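Local coordinates for protein flavin-containing monooxygenase (Allium sativum, PDB 6WPU) that probably oxidises the sulfur of S-allyl-L-cysteine, using a bound flavin-adenine dinucleotide, at residues A[232-246]-A[258-270]. Numbering follows the deposited sequence.
Sequences RDVARFAKEVHIANR and GYDNMWLHSMIKI. With SO4 (sulfate ion), chain D.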
ATOM      1  N   ARG A 232      10.702 -12.145 -12.619  1.00 38.73           N
ATOM      2  CA  ARG A 232      11.072 -13.539 -12.387  1.00 41.95           C
ATOM      3  C   ARG A 232       9.879 -14.464 -12.607  1.00 39.87           C
ATOM      4  O   ARG A 232      10.032 -15.564 -13.155  1.00 41.79           O
ATOM      5  CB  ARG A 232      11.643 -13.703 -10.978  1.00 44.26           C
ATOM      6  CG  ARG A 232      12.996 -13.023 -10.802  1.00 50.79           C
ATOM      7  CD  ARG A 232      13.707 -13.470  -9.538  1.00 52.62           C
ATOM      8  NE  ARG A 232      12.913 -13.171  -8.360  1.00 56.99           N
ATOM      9  CZ  ARG A 232      12.320 -14.087  -7.605  1.00 57.38           C
ATOM     10  NH1 ARG A 232      12.456 -15.383  -7.886  1.00 54.55           N
ATOM     11  NH2 ARG A 232      11.600 -13.704  -6.561  1.00 54.43           N
ATOM     12  N   ASP A 233       8.681 -14.022 -12.203  1.00 35.01           N
ATOM     13  CA  ASP A 233       7.474 -14.809 -12.430  1.00 38.28           C
ATOM     14  C   ASP A 233       7.218 -14.986 -13.921  1.00 35.57           C
ATOM     15  O   ASP A 233       7.004 -16.105 -14.393  1.00 35.73           O
ATOM     16  CB  ASP A 233       6.281 -14.130 -11.744  1.00 36.89           C
ATOM     17  CG  ASP A 233       5.136 -15.086 -11.466  1.00 37.17           C
ATOM     18  OD1 ASP A 233       5.376 -16.170 -10.882  1.00 36.88           O
ATOM     19  OD2 ASP A 233       3.983 -14.746 -11.802  1.00 37.86           O
ATOM     20  N   VAL A 234       7.258 -13.882 -14.676  1.00 34.85           N
ATOM     21  CA  VAL A 234       7.058 -13.921 -16.124  1.00 35.85           C
ATOM     22  C   VAL A 234       8.138 -14.767 -16.792  1.00 39.61           C
ATOM     23  O   VAL A 234       7.868 -15.506 -17.747  1.00 37.50           O
ATOM     24  CB  VAL A 234       7.025 -12.482 -16.681  1.00 33.43           C
ATOM     25  CG1 VAL A 234       7.097 -12.467 -18.206  1.00 29.67           C
ATOM     26  CG2 VAL A 234       5.763 -11.768 -16.208  1.00 32.79           C
ATOM     27  N   ALA A 235       9.372 -14.695 -16.287  1.00 39.41           N
ATOM     28  CA  ALA A 235      10.472 -15.438 -16.892  1.00 39.05           C
ATOM     29  C   ALA A 235      10.285 -16.948 -16.805  1.00 38.99           C
ATOM     30  O   ALA A 235      10.997 -17.678 -17.509  1.00 37.27           O
ATOM     31  CB  ALA A 235      11.801 -15.037 -16.244  1.00 36.28           C
ATOM     32  N   ARG A 236       9.324 -17.428 -15.997  1.00 40.18           N
ATOM     33  CA  ARG A 236       9.035 -18.862 -15.941  1.00 40.54           C
ATOM     34  C   ARG A 236       8.538 -19.397 -17.281  1.00 41.50           C
ATOM     35  O   ARG A 236       8.713 -20.581 -17.578  1.00 47.98           O
ATOM     36  CB  ARG A 236       7.988 -19.156 -14.861  1.00 38.59           C
ATOM     37  CG  ARG A 236       8.375 -18.818 -13.407  1.00 46.23           C
ATOM     38  CD  ARG A 236       7.281 -19.355 -12.455  1.00 48.24           C
ATOM     39  NE  ARG A 236       7.061 -20.766 -12.780  1.00 58.39           N
ATOM     40  CZ  ARG A 236       5.875 -21.371 -12.804  1.00 59.81           C
ATOM     41  NH1 ARG A 236       4.771 -20.688 -12.502  1.00 51.41           N
ATOM     42  NH2 ARG A 236       5.796 -22.663 -13.142  1.00 57.97           N
ATOM     43  N   PHE A 237       7.887 -18.556 -18.087  1.00 38.84           N
ATOM     44  CA  PHE A 237       7.365 -18.967 -19.384  1.00 40.30           C
ATOM     45  C   PHE A 237       7.842 -18.115 -20.549  1.00 41.13           C
ATOM     46  O   PHE A 237       7.824 -18.598 -21.689  1.00 39.21           O
ATOM     47  CB  PHE A 237       5.826 -18.961 -19.366  1.00 37.95           C
ATOM     48  CG  PHE A 237       5.240 -20.033 -18.502  1.00 39.82           C
ATOM     49  CD1 PHE A 237       5.002 -19.803 -17.156  1.00 32.00           C
ATOM     50  CD2 PHE A 237       4.951 -21.284 -19.028  1.00 42.78           C
ATOM     51  CE1 PHE A 237       4.479 -20.805 -16.348  1.00 35.48           C
ATOM     52  CE2 PHE A 237       4.429 -22.284 -18.224  1.00 42.85           C
ATOM     53  CZ  PHE A 237       4.189 -22.036 -16.876  1.00 37.80           C
ATOM     54  N   ALA A 238       8.270 -16.879 -20.303  1.00 38.57           N
ATOM     55  CA  ALA A 238       8.622 -15.964 -21.376  1.00 36.72           C
ATOM     56  C   ALA A 238       9.897 -16.413 -22.086  1.00 39.42           C
ATOM     57  O   ALA A 238      10.780 -17.048 -21.498  1.00 39.84           O
ATOM     58  CB  ALA A 238       8.810 -14.549 -20.824  1.00 33.30           C
ATOM     59  N   LYS A 239       9.987 -16.068 -23.370  1.00 32.94           N
ATOM     60  CA  LYS A 239      11.238 -16.270 -24.088  1.00 34.39           C
ATOM     61  C   LYS A 239      12.325 -15.352 -23.540  1.00 38.30           C
ATOM     62  O   LYS A 239      13.436 -15.799 -23.241  1.00 39.66           O
ATOM     63  CB  LYS A 239      11.036 -16.027 -25.579  1.00 31.41           C
ATOM     64  CG  LYS A 239      12.261 -16.432 -26.415  1.00 40.48           C
ATOM     65  CD  LYS A 239      12.587 -15.397 -27.487  1.00 56.50           C
ATOM     66  CE  LYS A 239      12.448 -15.954 -28.889  1.00 67.62           C
ATOM     67  NZ  LYS A 239      11.047 -15.848 -29.355  1.00 69.10           N
ATOM     68  N   GLU A 240      12.017 -14.061 -23.392  1.00 35.52           N
ATOM     69  CA  GLU A 240      12.954 -13.100 -22.814  1.00 38.66           C
ATOM     70  C   GLU A 240      12.216 -12.089 -21.950  1.00 37.37           C
ATOM     71  O   GLU A 240      11.126 -11.631 -22.309  1.00 40.02           O
ATOM     72  CB  GLU A 240      13.727 -12.340 -23.884  1.00 35.14           C
ATOM     73  CG  GLU A 240      14.719 -13.187 -24.653  1.00 49.11           C
ATOM     74  CD  GLU A 240      15.400 -12.394 -25.749  1.00 58.62           C
ATOM     75  OE1 GLU A 240      15.819 -13.007 -26.758  1.00 68.29           O
ATOM     76  OE2 GLU A 240      15.499 -11.149 -25.604  1.00 53.68           O
ATOM     77  N   VAL A 241      12.820 -11.736 -20.818  1.00 36.93           N
ATOM     78  CA  VAL A 241      12.326 -10.671 -19.949  1.00 34.29           C
ATOM     79  C   VAL A 241      13.420  -9.615 -19.842  1.00 40.68           C
ATOM     80  O   VAL A 241      14.577  -9.940 -19.559  1.00 41.51           O
ATOM     81  CB  VAL A 241      11.920 -11.207 -18.563  1.00 36.95           C
ATOM     82  CG1 VAL A 241      11.326 -10.088 -17.701  1.00 39.10           C
ATOM     83  CG2 VAL A 241      10.917 -12.355 -18.715  1.00 35.13           C
ATOM     84  N   HIS A 242      13.061  -8.361 -20.101  1.00 40.70           N
ATOM     85  CA  HIS A 242      13.984  -7.235 -20.018  1.00 41.37           C
ATOM     86  C   HIS A 242      13.409  -6.227 -19.030  1.00 41.50           C
ATOM     87  O   HIS A 242      12.284  -5.747 -19.219  1.00 39.20           O
ATOM     88  CB  HIS A 242      14.183  -6.592 -21.391  1.00 39.19           C
ATOM     89  CG  HIS A 242      14.836  -7.493 -22.394  1.00 41.32           C
ATOM     90  ND1 HIS A 242      16.188  -7.465 -22.647  1.00 43.26           N
ATOM     91  CD2 HIS A 242      14.320  -8.449 -23.207  1.00 40.79           C
ATOM     92  CE1 HIS A 242      16.479  -8.361 -23.576  1.00 45.27           C
ATOM     93  NE2 HIS A 242      15.363  -8.978 -23.923  1.00 44.41           N
ATOM     94  N   ILE A 243      14.159  -5.927 -17.969  1.00 40.40           N
ATOM     95  CA  ILE A 243      13.743  -4.938 -16.978  1.00 43.11           C
ATOM     96  C   ILE A 243      14.378  -3.606 -17.342  1.00 43.76           C
ATOM     97  O   ILE A 243      15.593  -3.530 -17.554  1.00 43.89           O
ATOM     98  CB  ILE A 243      14.135  -5.360 -15.552  1.00 46.27           C
ATOM     99  CG1 ILE A 243      13.712  -6.803 -15.278  1.00 49.91           C
ATOM    100  CG2 ILE A 243      13.491  -4.432 -14.530  1.00 50.27           C
ATOM    101  CD1 ILE A 243      14.023  -7.276 -13.865  1.00 54.03           C
ATOM    102  N   ALA A 244      13.555  -2.561 -17.443  1.00 37.60           N
ATOM    103  CA  ALA A 244      14.039  -1.191 -17.598  1.00 43.46           C
ATOM    104  C   ALA A 244      13.944  -0.557 -16.222  1.00 40.92           C
ATOM    105  O   ALA A 244      12.854  -0.211 -15.773  1.00 38.32           O
ATOM    106  CB  ALA A 244      13.219  -0.413 -18.620  1.00 42.80           C
ATOM    107  N   ASN A 245      15.082  -0.421 -15.542  1.00 43.90           N
ATOM    108  CA  ASN A 245      15.122  -0.025 -14.131  1.00 47.97           C
ATOM    109  C   ASN A 245      15.944   1.255 -14.075  1.00 49.50           C
ATOM    110  O   ASN A 245      17.179   1.216 -14.119  1.00 50.08           O
ATOM    111  CB  ASN A 245      15.717  -1.140 -13.263  1.00 49.67           C
ATOM    112  CG  ASN A 245      15.941  -0.721 -11.805  1.00 53.63           C
ATOM    113  OD1 ASN A 245      15.782   0.439 -11.436  1.00 59.03           O
ATOM    114  ND2 ASN A 245      16.327  -1.680 -10.977  1.00 49.13           N
ATOM    115  N   ARG A 246      15.256   2.390 -13.965  1.00 49.77           N
ATOM    116  CA  ARG A 246      15.942   3.662 -14.139  1.00 52.74           C
ATOM    117  C   ARG A 246      16.866   4.009 -12.981  1.00 54.80           C
ATOM    118  O   ARG A 246      17.588   5.004 -13.079  1.00 57.93           O
ATOM    119  CB  ARG A 246      14.934   4.791 -14.355  1.00 51.69           C
ATOM    120  CG  ARG A 246      14.115   5.145 -13.153  1.00 63.65           C
ATOM    121  CD  ARG A 246      13.535   6.526 -13.354  1.00 76.42           C
ATOM    122  NE  ARG A 246      12.427   6.803 -12.449  1.00 88.26           N
ATOM    123  CZ  ARG A 246      11.571   7.803 -12.625  1.00 97.45           C
ATOM    124  NH1 ARG A 246      10.579   7.998 -11.759  1.00 94.49           N
ATOM    125  NH2 ARG A 246      11.709   8.604 -13.678  1.00101.78           N
ATOM    126  N   GLY A 258      20.892 -16.377 -11.801  1.00 68.18           N
ATOM    127  CA  GLY A 258      19.934 -17.452 -11.653  1.00 71.47           C
ATOM    128  C   GLY A 258      18.951 -17.611 -12.794  1.00 71.79           C
ATOM    129  O   GLY A 258      18.076 -18.482 -12.715  1.00 76.34           O
ATOM    130  N   TYR A 259      19.060 -16.802 -13.847  1.00 68.59           N
ATOM    131  CA  TYR A 259      18.128 -16.846 -14.968  1.00 64.91           C
ATOM    132  C   TYR A 259      18.898 -16.685 -16.264  1.00 66.37           C
ATOM    133  O   TYR A 259      19.737 -15.787 -16.384  1.00 74.16           O
ATOM    134  CB  TYR A 259      17.061 -15.749 -14.861  1.00 59.20           C
ATOM    135  CG  TYR A 259      16.089 -15.941 -13.727  1.00 56.84           C
ATOM    136  CD1 TYR A 259      14.829 -16.473 -13.954  1.00 56.67           C
ATOM    137  CD2 TYR A 259      16.429 -15.589 -12.427  1.00 58.51           C
ATOM    138  CE1 TYR A 259      13.930 -16.650 -12.918  1.00 58.40           C
ATOM    139  CE2 TYR A 259      15.545 -15.768 -11.383  1.00 58.53           C
ATOM    140  CZ  TYR A 259      14.292 -16.299 -11.633  1.00 62.25           C
ATOM    141  OH  TYR A 259      13.398 -16.476 -10.597  1.00 68.38           O
ATOM    142  N   ASP A 260      18.606 -17.550 -17.233  1.00 61.71           N
ATOM    143  CA  ASP A 260      19.229 -17.460 -18.543  1.00 57.46           C
ATOM    144  C   ASP A 260      18.468 -16.553 -19.502  1.00 56.77           C
ATOM    145  O   ASP A 260      19.007 -16.213 -20.561  1.00 61.93           O
ATOM    146  CB  ASP A 260      19.366 -18.858 -19.165  1.00 61.79           C
ATOM    147  N   ASN A 261      17.244 -16.135 -19.151  1.00 56.20           N
ATOM    148  CA  ASN A 261      16.356 -15.442 -20.079  1.00 52.28           C
ATOM    149  C   ASN A 261      15.853 -14.109 -19.517  1.00 50.49           C
ATOM    150  O   ASN A 261      14.780 -13.632 -19.913  1.00 47.04           O
ATOM    151  CB  ASN A 261      15.168 -16.339 -20.444  1.00 46.14           C
ATOM    152  CG  ASN A 261      14.216 -16.543 -19.265  1.00 50.31           C
ATOM    153  OD1 ASN A 261      14.642 -16.545 -18.104  1.00 48.73           O
ATOM    154  ND2 ASN A 261      12.917 -16.709 -19.561  1.00 46.24           N
ATOM    155  N   MET A 262      16.601 -13.489 -18.601  1.00 48.46           N
ATOM    156  CA  MET A 262      16.211 -12.215 -18.002  1.00 46.19           C
ATOM    157  C   MET A 262      17.395 -11.262 -18.025  1.00 49.22           C
ATOM    158  O   MET A 262      18.498 -11.629 -17.604  1.00 51.26           O
ATOM    159  CB  MET A 262      15.711 -12.383 -16.564  1.00 44.93           C
ATOM    160  CG  MET A 262      15.250 -11.069 -15.918  1.00 47.84           C
ATOM    161  SD  MET A 262      14.474 -11.262 -14.281  1.00 57.04           S
ATOM    162  CE  MET A 262      14.006 -12.973 -14.359  1.00 51.27           C
ATOM    163  N   TRP A 263      17.171 -10.048 -18.527  1.00 44.17           N
ATOM    164  CA  TRP A 263      18.221  -9.043 -18.607  1.00 48.02           C
ATOM    165  C   TRP A 263      17.769  -7.752 -17.941  1.00 46.97           C
ATOM    166  O   TRP A 263      16.580  -7.408 -17.959  1.00 42.99           O
ATOM    167  CB  TRP A 263      18.616  -8.763 -20.049  1.00 46.69           C
ATOM    168  CG  TRP A 263      19.367  -9.906 -20.675  1.00 56.78           C
ATOM    169  CD1 TRP A 263      20.732 -10.062 -20.751  1.00 53.35           C
ATOM    170  CD2 TRP A 263      18.796 -11.059 -21.303  1.00 56.26           C
ATOM    171  NE1 TRP A 263      21.033 -11.241 -21.387  1.00 57.50           N
ATOM    172  CE2 TRP A 263      19.867 -11.871 -21.737  1.00 58.17           C
ATOM    173  CE3 TRP A 263      17.485 -11.485 -21.537  1.00 56.85           C
ATOM    174  CZ2 TRP A 263      19.666 -13.082 -22.397  1.00 60.76           C
ATOM    175  CZ3 TRP A 263      17.284 -12.689 -22.193  1.00 64.31           C
ATOM    176  CH2 TRP A 263      18.371 -13.473 -22.618  1.00 66.75           C
ATOM    177  N   LEU A 264      18.740  -7.037 -17.372  1.00 48.92           N
ATOM    178  CA  LEU A 264      18.528  -5.768 -16.687  1.00 51.53           C
ATOM    179  C   LEU A 264      19.060  -4.623 -17.539  1.00 48.06           C
ATOM    180  O   LEU A 264      20.184  -4.687 -18.048  1.00 48.94           O
ATOM    181  CB  LEU A 264      19.221  -5.765 -15.323  1.00 57.64           C
ATOM    182  CG  LEU A 264      18.854  -6.936 -14.417  1.00 61.12           C
ATOM    183  CD1 LEU A 264      19.946  -7.179 -13.397  1.00 64.72           C
ATOM    184  CD2 LEU A 264      17.567  -6.634 -13.733  1.00 53.04           C
ATOM    185  N   HIS A 265      18.254  -3.580 -17.685  1.00 49.16           N
ATOM    186  CA  HIS A 265      18.638  -2.381 -18.408  1.00 46.92           C
ATOM    187  C   HIS A 265      18.311  -1.163 -17.557  1.00 50.65           C
ATOM    188  O   HIS A 265      17.627  -1.248 -16.532  1.00 45.87           O
ATOM    189  CB  HIS A 265      17.916  -2.273 -19.751  1.00 42.07           C
ATOM    190  CG  HIS A 265      18.061  -3.488 -20.610  1.00 50.10           C
ATOM    191  ND1 HIS A 265      19.168  -3.712 -21.398  1.00 47.71           N
ATOM    192  CD2 HIS A 265      17.238  -4.547 -20.801  1.00 48.34           C
ATOM    193  CE1 HIS A 265      19.023  -4.859 -22.037  1.00 51.43           C
ATOM    194  NE2 HIS A 265      17.862  -5.385 -21.691  1.00 49.26           N
ATOM    195  N   SER A 266      18.786  -0.017 -18.023  1.00 49.30           N
ATOM    196  CA  SER A 266      18.524   1.222 -17.318  1.00 55.22           C
ATOM    197  C   SER A 266      17.193   1.827 -17.743  1.00 54.42           C
ATOM    198  O   SER A 266      16.335   2.111 -16.900  1.00 66.85           O
ATOM    199  CB  SER A 266      19.674   2.201 -17.555  1.00 62.07           C
ATOM    200  OG  SER A 266      19.606   3.255 -16.616  1.00 73.78           O
ATOM    201  N   MET A 267      16.986   2.020 -19.038  1.00 53.00           N
ATOM    202  CA  MET A 267      15.781   2.707 -19.474  1.00 57.21           C
ATOM    203  C   MET A 267      15.566   2.473 -20.957  1.00 57.17           C
ATOM    204  O   MET A 267      16.514   2.214 -21.707  1.00 57.60           O
ATOM    205  CB  MET A 267      15.867   4.211 -19.209  1.00 56.80           C
ATOM    206  CG  MET A 267      17.012   4.864 -19.962  1.00 67.76           C
ATOM    207  SD  MET A 267      17.249   6.606 -19.561  1.00 78.83           S
ATOM    208  CE  MET A 267      15.874   7.361 -20.427  1.00 82.69           C
ATOM    209  N   ILE A 268      14.302   2.571 -21.364  1.00 53.46           N
ATOM    210  CA  ILE A 268      13.971   2.578 -22.779  1.00 51.47           C
ATOM    211  C   ILE A 268      14.448   3.887 -23.389  1.00 52.75           C
ATOM    212  O   ILE A 268      14.124   4.974 -22.900  1.00 52.13           O
ATOM    213  CB  ILE A 268      12.463   2.391 -22.992  1.00 43.60           C
ATOM    214  CG1 ILE A 268      11.995   1.044 -22.429  1.00 37.68           C
ATOM    215  CG2 ILE A 268      12.137   2.499 -24.487  1.00 42.26           C
ATOM    216  CD1 ILE A 268      10.484   0.831 -22.491  1.00 36.37           C
ATOM    217  N   LYS A 269      15.216   3.787 -24.465  1.00 49.11           N
ATOM    218  CA  LYS A 269      15.602   4.964 -25.226  1.00 54.02           C
ATOM    219  C   LYS A 269      14.550   5.340 -26.264  1.00 55.58           C
ATOM    220  O   LYS A 269      14.220   6.521 -26.407  1.00 54.78           O
ATOM    221  CB  LYS A 269      16.958   4.715 -25.882  1.00 56.99           C
ATOM    222  CG  LYS A 269      17.276   5.551 -27.095  1.00 62.15           C
ATOM    223  CD  LYS A 269      18.734   5.369 -27.453  1.00 62.29           C
ATOM    224  CE  LYS A 269      18.961   5.477 -28.944  1.00 71.23           C
ATOM    225  NZ  LYS A 269      20.330   5.042 -29.329  1.00 72.30           N
ATOM    226  N   ILE A 270      14.001   4.352 -26.973  1.00 51.06           N
ATOM    227  CA  ILE A 270      13.029   4.602 -28.034  1.00 49.46           C
ATOM    228  C   ILE A 270      12.280   3.300 -28.290  1.00 49.29           C
ATOM    229  O   ILE A 270      12.845   2.208 -28.162  1.00 50.03           O
ATOM    230  CB  ILE A 270      13.721   5.152 -29.316  1.00 51.46           C
ATOM    231  CG1 ILE A 270      12.695   5.582 -30.364  1.00 55.42           C
ATOM    232  CG2 ILE A 270      14.695   4.139 -29.949  1.00 49.18           C
ATOM    233  CD1 ILE A 270      11.753   6.649 -29.872  1.00 55.42           C
TER
HETATM  234  S   SO4 D 503      10.510 -16.683  -4.879  0.80 70.76           S
HETATM  235  O1  SO4 D 503      10.925 -17.264  -6.158  0.80 71.92           O
HETATM  236  O2  SO4 D 503      11.633 -16.758  -3.947  0.80 75.86           O
HETATM  237  O3  SO4 D 503      10.162 -15.278  -5.060  0.80 74.41           O
HETATM  238  O4  SO4 D 503       9.331 -17.392  -4.371  0.80 59.64           O
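His242 and His265 both carry CG anti to their carbonyl carbon (chi1 -64° in His242), and this brings their rings together in a hydrogen bond between His242 ND1 and His265 NE2, 2.8 Å long. Strand 240-244 closes a beta-alpha-beta crossover with strand 217-221 and helix 225-234, and strand 262-265 runs parallel beside it in the mixed sheet. Five backbone hydrogen bonds pair the two segments, from Val241 N to Asn261 O through to Asn245 N to His265 O. The two imidazoles meet rim to rim. Each has a carboxylate beyond it: His242 NE2 donates to the anti lone pair of Glu240 OE2, and His265 ND1 bonds Asp281. The line of polar groups fixes the rotation of both rings. Trp263 lies beside His242, its plane nearly parallel but slid well aside, and its CZ3 touches Glu240 CG at 3.6 Å. On the other sheet face, Ile243 CD1 packs on Leu264 CD2. Asn261 ND2 bonds both Ala235 O and Ala238 O and holds residues 235-238 against the residue leading into strand 262-265. Arg232 NH1 donates to Tyr259 OH and sulfate O1, and NH2 to sulfate O3. Asp229 pairs with NH2, and Arg90 also binds the sulfate, probably from the crystallisation liquor. An alanine in place of Arg232 would probably leave Tyr259 OH without this donor and weaken the hold on the anion. Met262 turns its CE against Ala235 CB, 3.6 Å away, and over one face of Tyr259.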